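Side-chain contacts in Aar187cp (Eremothecium gossypii, PDB 3ZIL), which probably regulates the establishment of sister-chromatid cohesion as the cohesin-associated Wpl1 protein: residues A[26-31]-A[62-67]; A[87-92]-A[140-145]; A[329-334]-A[347-352]. All blocks are in the same frame, centred on the assembly; numbering follows the deposited sequence.

Interaction 1: residues A[26-31]-A[62-67]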
loop_
_atom_site.group_PDB
_atom_site.type_symbol
_atom_site.label_atom_id
_atom_site.label_comp_id
_atom_site.label_asym_id
_atom_site.label_seq_id
_atom_site.Cartn_x
_atom_site.Cartn_y
_atom_site.Cartn_z
ATOM N N PHE A 26 -33.588 -17.526 -17.775
ATOM C CA PHE A 26 -32.955 -18.750 -18.101
ATOM C C PHE A 26 -31.592 -18.875 -17.406
ATOM O O PHE A 26 -31.298 -19.878 -16.753
ATOM C CB PHE A 26 -32.825 -18.894 -19.626
ATOM C CG PHE A 26 -32.005 -20.079 -20.026
ATOM C CD1 PHE A 26 -30.610 -19.969 -20.127
ATOM C CD2 PHE A 26 -32.613 -21.329 -20.240
ATOM C CE1 PHE A 26 -29.843 -21.063 -20.485
ATOM C CE2 PHE A 26 -31.846 -22.438 -20.580
ATOM C CZ PHE A 26 -30.463 -22.303 -20.701
ATOM N N ILE A 27 -30.742 -17.870 -17.581
ATOM C CA ILE A 27 -29.340 -17.968 -17.169
ATOM C C ILE A 27 -29.251 -17.945 -15.633
ATOM O O ILE A 27 -28.338 -18.549 -15.034
ATOM C CB ILE A 27 -28.487 -16.808 -17.759
ATOM C CG1 ILE A 27 -27.104 -17.316 -18.113
ATOM C CG2 ILE A 27 -28.399 -15.643 -16.802
ATOM C CD1 ILE A 27 -27.151 -18.277 -19.286
ATOM N N LEU A 28 -30.211 -17.303 -14.998
ATOM C CA LEU A 28 -30.158 -17.228 -13.529
ATOM C C LEU A 28 -30.821 -18.459 -12.913
ATOM O O LEU A 28 -31.788 -18.365 -12.125
ATOM C CB LEU A 28 -30.736 -15.907 -12.976
ATOM C CG LEU A 28 -30.121 -14.586 -13.521
ATOM C CD1 LEU A 28 -30.983 -13.389 -13.106
ATOM C CD2 LEU A 28 -28.628 -14.371 -13.148
ATOM N N SER A 29 -30.250 -19.628 -13.204
ATOM C CA SER A 29 -30.851 -20.913 -12.752
ATOM C C SER A 29 -30.608 -21.088 -11.238
ATOM O O SER A 29 -29.515 -20.846 -10.764
ATOM C CB SER A 29 -30.202 -22.083 -13.512
ATOM O OG SER A 29 -28.787 -21.942 -13.437
ATOM N N ASP A 30 -31.625 -21.493 -10.505
ATOM C CA ASP A 30 -31.536 -21.896 -9.057
ATOM C C ASP A 30 -30.260 -22.655 -8.655
ATOM O O ASP A 30 -30.121 -23.856 -8.978
ATOM C CB ASP A 30 -32.789 -22.767 -8.725
ATOM C CG ASP A 30 -33.034 -22.898 -7.218
ATOM O OD1 ASP A 30 -32.056 -22.870 -6.409
ATOM O OD2 ASP A 30 -34.212 -23.062 -6.865
ATOM N N ASN A 31 -29.328 -21.969 -7.965
ATOM C CA ASN A 31 -28.020 -22.530 -7.608
ATOM C C ASN A 31 -28.149 -23.746 -6.691
ATOM O O ASN A 31 -27.259 -24.555 -6.662
ATOM C CB ASN A 31 -27.093 -21.460 -6.941
ATOM C CG ASN A 31 -26.688 -20.322 -7.917
ATOM O OD1 ASN A 31 -26.267 -20.600 -9.032
ATOM N ND2 ASN A 31 -26.823 -19.051 -7.497
ATOM N N LYS A 62 -30.670 -1.315 -14.419
ATOM C CA LYS A 62 -31.931 -0.574 -14.150
ATOM C C LYS A 62 -33.014 -1.373 -13.514
ATOM O O LYS A 62 -33.855 -0.806 -12.839
ATOM C CB LYS A 62 -32.569 0.016 -15.427
ATOM C CG LYS A 62 -31.696 1.030 -16.150
ATOM C CD LYS A 62 -32.361 1.572 -17.426
ATOM C CE LYS A 62 -33.554 2.461 -17.081
ATOM N NZ LYS A 62 -33.647 3.702 -17.915
ATOM N N TYR A 63 -33.083 -2.658 -13.842
ATOM C CA TYR A 63 -34.268 -3.423 -13.581
ATOM C C TYR A 63 -34.046 -4.709 -12.856
ATOM O O TYR A 63 -34.998 -5.174 -12.253
ATOM C CB TYR A 63 -34.986 -3.825 -14.861
ATOM C CG TYR A 63 -35.412 -2.676 -15.691
ATOM C CD1 TYR A 63 -36.269 -1.696 -15.183
ATOM C CD2 TYR A 63 -34.975 -2.571 -17.019
ATOM C CE1 TYR A 63 -36.654 -0.620 -15.963
ATOM C CE2 TYR A 63 -35.376 -1.547 -17.815
ATOM C CZ TYR A 63 -36.219 -0.591 -17.283
ATOM O OH TYR A 63 -36.584 0.424 -18.082
ATOM N N ARG A 64 -32.872 -5.342 -12.996
ATOM C CA ARG A 64 -32.659 -6.609 -12.306
ATOM C C ARG A 64 -31.365 -6.700 -11.498
ATOM O O ARG A 64 -30.825 -7.754 -11.350
ATOM C CB ARG A 64 -32.817 -7.777 -13.319
ATOM C CG ARG A 64 -34.201 -7.661 -13.932
ATOM C CD ARG A 64 -34.545 -8.833 -14.804
ATOM N NE ARG A 64 -34.630 -10.054 -14.037
ATOM C CZ ARG A 64 -34.938 -11.227 -14.574
ATOM N NH1 ARG A 64 -35.192 -11.337 -15.876
ATOM N NH2 ARG A 64 -34.974 -12.282 -13.805
ATOM N N HIS A 65 -30.860 -5.571 -11.011
ATOM C CA HIS A 65 -29.561 -5.543 -10.424
ATOM C C HIS A 65 -29.495 -6.450 -9.178
ATOM O O HIS A 65 -28.602 -7.310 -9.039
ATOM C CB HIS A 65 -29.200 -4.099 -10.112
ATOM C CG HIS A 65 -27.714 -3.843 -10.047
ATOM N ND1 HIS A 65 -27.185 -2.611 -9.802
ATOM C CD2 HIS A 65 -26.617 -4.736 -10.207
ATOM C CE1 HIS A 65 -25.832 -2.709 -9.814
ATOM N NE2 HIS A 65 -25.497 -4.029 -10.045
ATOM N N ARG A 66 -30.458 -6.338 -8.273
ATOM C CA ARG A 66 -30.396 -7.172 -7.073
ATOM C C ARG A 66 -30.509 -8.666 -7.356
ATOM O O ARG A 66 -29.813 -9.440 -6.731
ATOM C CB ARG A 66 -31.472 -6.823 -6.045
ATOM C CG ARG A 66 -31.615 -8.025 -5.079
ATOM C CD ARG A 66 -32.911 -8.126 -4.336
ATOM N NE ARG A 66 -34.114 -8.134 -5.172
ATOM C CZ ARG A 66 -34.649 -9.264 -5.617
ATOM N NH1 ARG A 66 -34.054 -10.430 -5.354
ATOM N NH2 ARG A 66 -35.751 -9.232 -6.331
ATOM N N GLU A 67 -31.343 -9.096 -8.301
ATOM C CA GLU A 67 -31.478 -10.542 -8.510
ATOM C C GLU A 67 -30.177 -11.084 -9.191
ATOM O O GLU A 67 -29.695 -12.198 -8.840
ATOM C CB GLU A 67 -32.691 -10.860 -9.421
ATOM C CG GLU A 67 -32.982 -12.339 -9.564
ATOM C CD GLU A 67 -33.962 -12.678 -10.683
ATOM O OE1 GLU A 67 -34.646 -11.759 -11.181
ATOM O OE2 GLU A 67 -34.036 -13.869 -11.077
#
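The CA atoms of L28 and E67 stand 8.5 Å apart where the chain leaves helix 20-27 and passes helix 54-72. L28 is the centre of an inverse gamma turn and the first residue to give up helical backbone angles; its CB points toward the longer helix, a loop-to-helix contact at the surface of the all-helical Wap1 domain. Leucine suits the place because it also rests on V68 and W71, while its CD1 methyl slants onto the carboxylate of E67, 3.7 Å from E67 OE2. L28 CD1 also lies 4.2 Å from R64 NH2, approaching the guanidinium obliquely. E67 reaches the methyl because its CG stands anti to the backbone N (chi1 -174°) and the chain runs out straight beyond.

The other oxygen of E67 is held by R64, three residues back, in a salt bridge between R64 NH2 and E67 OE1 at 2.7 Å. R64 NH2 also pairs with D25 of helix 20-27, tying the helices together. Its N-H points almost straight at E67 OE1 (168°), which it meets on the syn side, 32° out of the carboxylate plane, and R64 NE adds a weak bond to that same oxygen.

Interaction 2: residues A[87-92]-A[140-145]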
loop_
_atom_site.group_PDB
_atom_site.type_symbol
_atom_site.label_atom_id
_atom_site.label_comp_id
_atom_site.label_asym_id
_atom_site.label_seq_id
_atom_site.Cartn_x
_atom_site.Cartn_y
_atom_site.Cartn_z
ATOM N N GLN A 87 -16.713 -13.741 -11.044
ATOM C CA GLN A 87 -17.406 -12.969 -10.058
ATOM C C GLN A 87 -16.705 -11.639 -9.906
ATOM O O GLN A 87 -17.402 -10.662 -9.659
ATOM C CB GLN A 87 -17.459 -13.660 -8.667
ATOM C CG GLN A 87 -18.407 -14.871 -8.702
ATOM C CD GLN A 87 -18.286 -15.736 -7.476
ATOM O OE1 GLN A 87 -17.207 -16.233 -7.161
ATOM N NE2 GLN A 87 -19.427 -16.020 -6.836
ATOM N N CYS A 88 -15.376 -11.615 -9.974
ATOM C CA CYS A 88 -14.667 -10.289 -9.913
ATOM C C CYS A 88 -15.072 -9.377 -11.144
ATOM O O CYS A 88 -15.275 -8.196 -10.966
ATOM C CB CYS A 88 -13.170 -10.474 -9.947
ATOM S SG CYS A 88 -12.406 -11.256 -8.520
ATOM N N PHE A 89 -15.156 -9.925 -12.363
ATOM C CA PHE A 89 -15.697 -9.184 -13.522
ATOM C C PHE A 89 -17.127 -8.585 -13.287
ATOM O O PHE A 89 -17.327 -7.396 -13.487
ATOM C CB PHE A 89 -15.615 -10.032 -14.822
ATOM C CG PHE A 89 -16.372 -9.435 -15.959
ATOM C CD1 PHE A 89 -15.866 -8.323 -16.654
ATOM C CD2 PHE A 89 -17.640 -9.908 -16.282
ATOM C CE1 PHE A 89 -16.580 -7.749 -17.695
ATOM C CE2 PHE A 89 -18.369 -9.307 -17.308
ATOM C CZ PHE A 89 -17.837 -8.227 -18.014
ATOM N N ILE A 90 -18.080 -9.389 -12.775
ATOM C CA ILE A 90 -19.385 -8.935 -12.423
ATOM C C ILE A 90 -19.323 -7.736 -11.454
ATOM O O ILE A 90 -20.006 -6.695 -11.681
ATOM C CB ILE A 90 -20.229 -10.097 -11.829
ATOM C CG1 ILE A 90 -20.456 -11.135 -12.914
ATOM C CG2 ILE A 90 -21.503 -9.563 -11.141
ATOM C CD1 ILE A 90 -21.139 -10.543 -14.133
ATOM N N ALA A 91 -18.576 -7.873 -10.364
ATOM C CA ALA A 91 -18.484 -6.771 -9.395
ATOM C C ALA A 91 -17.979 -5.510 -10.082
ATOM O O ALA A 91 -18.476 -4.410 -9.835
ATOM C CB ALA A 91 -17.542 -7.108 -8.253
ATOM N N ASP A 92 -16.953 -5.671 -10.902
ATOM C CA ASP A 92 -16.429 -4.549 -11.683
ATOM C C ASP A 92 -17.360 -4.030 -12.819
ATOM O O ASP A 92 -17.345 -2.860 -13.088
ATOM C CB ASP A 92 -15.073 -4.925 -12.225
ATOM C CG ASP A 92 -14.290 -3.751 -12.825
ATOM O OD1 ASP A 92 -14.402 -2.614 -12.293
ATOM O OD2 ASP A 92 -13.502 -4.036 -13.818
ATOM N N ARG A 140 -9.336 -12.825 -23.245
ATOM C CA ARG A 140 -8.869 -11.750 -24.163
ATOM C C ARG A 140 -9.541 -10.397 -23.944
ATOM O O ARG A 140 -8.957 -9.389 -24.237
ATOM C CB ARG A 140 -8.931 -12.169 -25.674
ATOM C CG ARG A 140 -8.009 -13.362 -25.985
ATOM C CD ARG A 140 -7.962 -13.765 -27.453
ATOM N NE ARG A 140 -9.257 -14.097 -28.056
ATOM C CZ ARG A 140 -9.715 -15.349 -28.240
ATOM N NH1 ARG A 140 -8.985 -16.389 -27.858
ATOM N NH2 ARG A 140 -10.900 -15.578 -28.813
ATOM N N LYS A 141 -10.746 -10.356 -23.405
ATOM C CA LYS A 141 -11.390 -9.071 -23.140
ATOM C C LYS A 141 -11.306 -8.505 -21.711
ATOM O O LYS A 141 -11.663 -7.365 -21.506
ATOM C CB LYS A 141 -12.868 -9.168 -23.542
ATOM C CG LYS A 141 -13.107 -9.016 -25.037
ATOM C CD LYS A 141 -14.335 -9.806 -25.497
ATOM C CE LYS A 141 -14.375 -9.820 -27.033
ATOM N NZ LYS A 141 -15.469 -10.714 -27.442
ATOM N N LEU A 142 -10.950 -9.328 -20.711
ATOM C CA LEU A 142 -11.053 -8.899 -19.288
ATOM C C LEU A 142 -9.939 -7.924 -18.985
ATOM O O LEU A 142 -8.857 -8.018 -19.564
ATOM C CB LEU A 142 -10.831 -10.106 -18.390
ATOM C CG LEU A 142 -12.094 -10.985 -18.267
ATOM C CD1 LEU A 142 -11.666 -12.271 -17.620
ATOM C CD2 LEU A 142 -13.215 -10.240 -17.468
ATOM N N LYS A 143 -10.217 -6.994 -18.111
ATOM C CA LYS A 143 -9.210 -6.110 -17.609
ATOM C C LYS A 143 -8.030 -6.877 -16.956
ATOM O O LYS A 143 -6.889 -6.405 -17.017
ATOM C CB LYS A 143 -9.875 -5.209 -16.575
ATOM C CG LYS A 143 -9.000 -4.051 -16.082
ATOM C CD LYS A 143 -9.856 -3.178 -15.169
ATOM C CE LYS A 143 -11.106 -2.690 -15.899
ATOM N NZ LYS A 143 -11.982 -1.825 -15.065
ATOM N N PHE A 144 -8.275 -8.022 -16.309
ATOM C CA PHE A 144 -7.191 -8.823 -15.635
ATOM C C PHE A 144 -7.525 -10.288 -15.823
ATOM O O PHE A 144 -8.698 -10.658 -15.748
ATOM C CB PHE A 144 -7.172 -8.599 -14.105
ATOM C CG PHE A 144 -6.856 -7.164 -13.678
ATOM C CD1 PHE A 144 -5.557 -6.618 -13.804
ATOM C CD2 PHE A 144 -7.872 -6.325 -13.170
ATOM C CE1 PHE A 144 -5.263 -5.275 -13.352
ATOM C CE2 PHE A 144 -7.579 -4.985 -12.754
ATOM C CZ PHE A 144 -6.307 -4.462 -12.840
ATOM N N THR A 145 -6.505 -11.140 -15.992
ATOM C CA THR A 145 -6.777 -12.526 -16.335
ATOM C C THR A 145 -6.515 -13.518 -15.187
ATOM O O THR A 145 -6.480 -14.712 -15.378
ATOM C CB THR A 145 -6.132 -12.893 -17.667
ATOM O OG1 THR A 145 -4.713 -12.705 -17.587
ATOM C CG2 THR A 145 -6.715 -11.972 -18.748
#
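F89 and L142 form the apolar half of this contact, their CA atoms 7.4 Å apart where helix 81-93 faces the turn that follows helix 129-141. A single methyl does the touching: CD2 of L142 lies 3.4 Å from F89 CD1 and 3.6 Å from F89 CB, meeting the base of the aromatic side chain obliquely. Both residues are buried, and F89 also packs on C47 and M51; a broad aromatic side chain suits a position that must touch both L142 and helix 36-52.

The polar half lies one helical turn on, nearer the surface. K143 NZ donates to D92 OD2 at 3.0 Å in a salt bridge that uses the syn lone pair of the carboxylate. The long lysine chain leaves its exposed turn extended, and a bend at chi3 (-57°) turns its end to D92, so that the two side chains cross at about a right angle.

The strongest polar partner of D92 lies elsewhere: OD2 is also hydrogen-bonded to Y150 OH, and OD1 to Y158 OH, both on helix 147-158. An asparagine in its place would remove the negative charge and would probably leave K143 without its ionic mate. One carboxylate therefore gathers a lysine and two tyrosines, so the polar side ties helix 81-93 both to the turn that the methyl-ring contact meets and to a third helix.

Interaction 3: residues A[329-334]-A[347-352]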
loop_
_atom_site.group_PDB
_atom_site.type_symbol
_atom_site.label_atom_id
_atom_site.label_comp_id
_atom_site.label_asym_id
_atom_site.label_seq_id
_atom_site.Cartn_x
_atom_site.Cartn_y
_atom_site.Cartn_z
ATOM N N VAL A 329 17.208 14.732 10.708
ATOM C CA VAL A 329 17.553 13.328 10.825
ATOM C C VAL A 329 19.048 13.265 11.236
ATOM O O VAL A 329 19.418 12.521 12.153
ATOM C CB VAL A 329 17.273 12.536 9.522
ATOM C CG1 VAL A 329 18.047 11.212 9.518
ATOM C CG2 VAL A 329 15.744 12.350 9.285
ATOM N N TYR A 330 19.871 14.094 10.594
ATOM C CA TYR A 330 21.282 14.253 10.978
ATOM C C TYR A 330 21.516 14.587 12.494
ATOM O O TYR A 330 22.348 13.980 13.142
ATOM C CB TYR A 330 21.976 15.294 10.092
ATOM C CG TYR A 330 23.419 15.436 10.524
ATOM C CD1 TYR A 330 24.314 14.354 10.433
ATOM C CD2 TYR A 330 23.879 16.627 11.075
ATOM C CE1 TYR A 330 25.618 14.479 10.880
ATOM C CE2 TYR A 330 25.182 16.758 11.509
ATOM C CZ TYR A 330 26.034 15.680 11.412
ATOM O OH TYR A 330 27.325 15.837 11.850
ATOM N N ALA A 331 20.782 15.531 13.033
ATOM C CA ALA A 331 20.907 15.923 14.451
ATOM C C ALA A 331 20.692 14.691 15.334
ATOM O O ALA A 331 21.417 14.507 16.330
ATOM C CB ALA A 331 19.888 16.991 14.773
ATOM N N TYR A 332 19.722 13.825 14.956
ATOM C CA TYR A 332 19.502 12.554 15.691
ATOM C C TYR A 332 20.699 11.620 15.571
ATOM O O TYR A 332 21.160 11.009 16.570
ATOM C CB TYR A 332 18.178 11.846 15.240
ATOM C CG TYR A 332 16.938 12.382 15.981
ATOM C CD1 TYR A 332 16.678 11.987 17.259
ATOM C CD2 TYR A 332 16.058 13.289 15.391
ATOM C CE1 TYR A 332 15.618 12.473 17.972
ATOM C CE2 TYR A 332 14.953 13.737 16.075
ATOM C CZ TYR A 332 14.730 13.307 17.380
ATOM O OH TYR A 332 13.667 13.755 18.139
ATOM N N SER A 333 21.272 11.550 14.372
ATOM C CA SER A 333 22.415 10.676 14.160
ATOM C C SER A 333 23.656 11.158 14.981
ATOM O O SER A 333 24.223 10.423 15.832
ATOM C CB SER A 333 22.739 10.593 12.688
ATOM O OG SER A 333 23.856 9.754 12.561
ATOM N N ALA A 334 24.058 12.388 14.707
ATOM C CA ALA A 334 25.084 13.051 15.490
ATOM C C ALA A 334 24.939 12.830 17.000
ATOM O O ALA A 334 25.898 12.410 17.637
ATOM C CB ALA A 334 25.126 14.534 15.148
ATOM N N ASP A 347 25.396 25.847 16.384
ATOM C CA ASP A 347 24.495 26.985 16.316
ATOM C C ASP A 347 23.748 27.098 14.974
ATOM O O ASP A 347 22.596 27.544 14.960
ATOM C CB ASP A 347 25.244 28.310 16.617
ATOM C CG ASP A 347 24.293 29.485 16.849
ATOM O OD1 ASP A 347 23.522 29.526 17.839
ATOM O OD2 ASP A 347 24.281 30.388 16.044
ATOM N N PHE A 348 24.421 26.776 13.860
ATOM C CA PHE A 348 23.754 26.747 12.528
ATOM C C PHE A 348 22.602 25.701 12.521
ATOM O O PHE A 348 21.477 25.971 12.033
ATOM C CB PHE A 348 24.798 26.467 11.425
ATOM C CG PHE A 348 24.229 26.054 10.101
ATOM C CD1 PHE A 348 23.684 26.992 9.209
ATOM C CD2 PHE A 348 24.262 24.718 9.719
ATOM C CE1 PHE A 348 23.186 26.604 7.974
ATOM C CE2 PHE A 348 23.740 24.315 8.495
ATOM C CZ PHE A 348 23.191 25.257 7.616
ATOM N N LEU A 349 22.887 24.546 13.101
ATOM C CA LEU A 349 21.948 23.418 13.126
ATOM C C LEU A 349 20.740 23.794 14.009
ATOM O O LEU A 349 19.591 23.748 13.546
ATOM C CB LEU A 349 22.669 22.134 13.618
ATOM C CG LEU A 349 21.898 20.792 13.743
ATOM C CD1 LEU A 349 21.159 20.478 12.436
ATOM C CD2 LEU A 349 22.892 19.696 14.075
ATOM N N LYS A 350 21.027 24.251 15.245
ATOM C CA LYS A 350 20.021 24.627 16.242
ATOM C C LYS A 350 19.125 25.652 15.610
ATOM O O LYS A 350 17.907 25.562 15.667
ATOM C CB LYS A 350 20.712 25.175 17.494
ATOM C CG LYS A 350 19.826 25.894 18.508
ATOM C CD LYS A 350 20.571 26.140 19.831
ATOM C CE LYS A 350 19.927 27.242 20.640
ATOM N NZ LYS A 350 19.469 28.283 19.668
ATOM N N SER A 351 19.758 26.584 14.913
ATOM C CA SER A 351 19.066 27.711 14.310
ATOM C C SER A 351 18.198 27.352 13.090
ATOM O O SER A 351 17.131 27.868 12.906
ATOM C CB SER A 351 20.132 28.764 13.991
ATOM O OG SER A 351 19.551 29.784 13.282
ATOM N N GLU A 352 18.664 26.452 12.257
ATOM C CA GLU A 352 17.877 26.004 11.105
ATOM C C GLU A 352 16.726 25.086 11.603
ATOM O O GLU A 352 15.607 25.171 11.119
ATOM C CB GLU A 352 18.762 25.290 10.098
ATOM C CG GLU A 352 19.748 26.193 9.337
ATOM C CD GLU A 352 19.101 27.306 8.496
ATOM O OE1 GLU A 352 17.972 27.160 8.006
ATOM O OE2 GLU A 352 19.746 28.357 8.292
#
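L349 lays its CD2 methyl against A331 and the near part of the Y330 side chain, and that methyl makes the closest contacts between the two segments. L349 CD2 lies 4.1 Å from A331 CB and 4.4 Å from Y330 CD2, the latter an oblique approach to the ring; the other methyl, L349 CD1, stands 4.4 Å from A331 CB. The segments belong to helices 321-336 and 343-360, which are consecutive in the chain and run antiparallel here, forming a helical hairpin in the Wap1 domain. Across the two segments the CA atoms come nearest at A331 and L349, 7.7 Å apart.

Each residue type fits its role. Alanine offers just one methyl on the facing surface, which probably lets the helices draw close here and the branched end of leucine reach over. In L349, CG stands anti to the backbone N (chi1 180°), which sends the branch out from its own helix toward the partner. Y330 supplies a wide flat group beside the alanine, and A334, one turn further along the same helix, places its CB over one face of the ring, 4.0 Å above its plane and offset toward the rim.

Neighbouring helices and a loop complete the surroundings. The Y330 ring stacks on F308 of helix 304-313, which F348 touches as well; L341, in the loop between the hairpin helices, meets both Y330 and L349, and A331 also packs on V374 of helix 365-375. Since the contact itself is buried and made of carbon atoms, its hold probably comes from exclusion of water and dispersion between modest surfaces rather than from directional bonds.

The three contacts follow one another along the chain, each closing before the next opens, and all lie within the Wap1 domain. Interactions 1 and 2 sit in the N-terminal half, their centres about 19 Å apart, and helices 54-72 and 81-93, which carry one segment of each, are consecutive. Helix 36-52 packs on side chains from both, so they belong to one helical cluster although their atoms do not touch. Interaction 3 lies on the opposite side of the chain's centre, with its own centre about 67 Å from that of interaction 1 and 53 Å from that of interaction 2. The three contacts thus sample separate local interfaces along an elongated helical fold, each with its own chemistry.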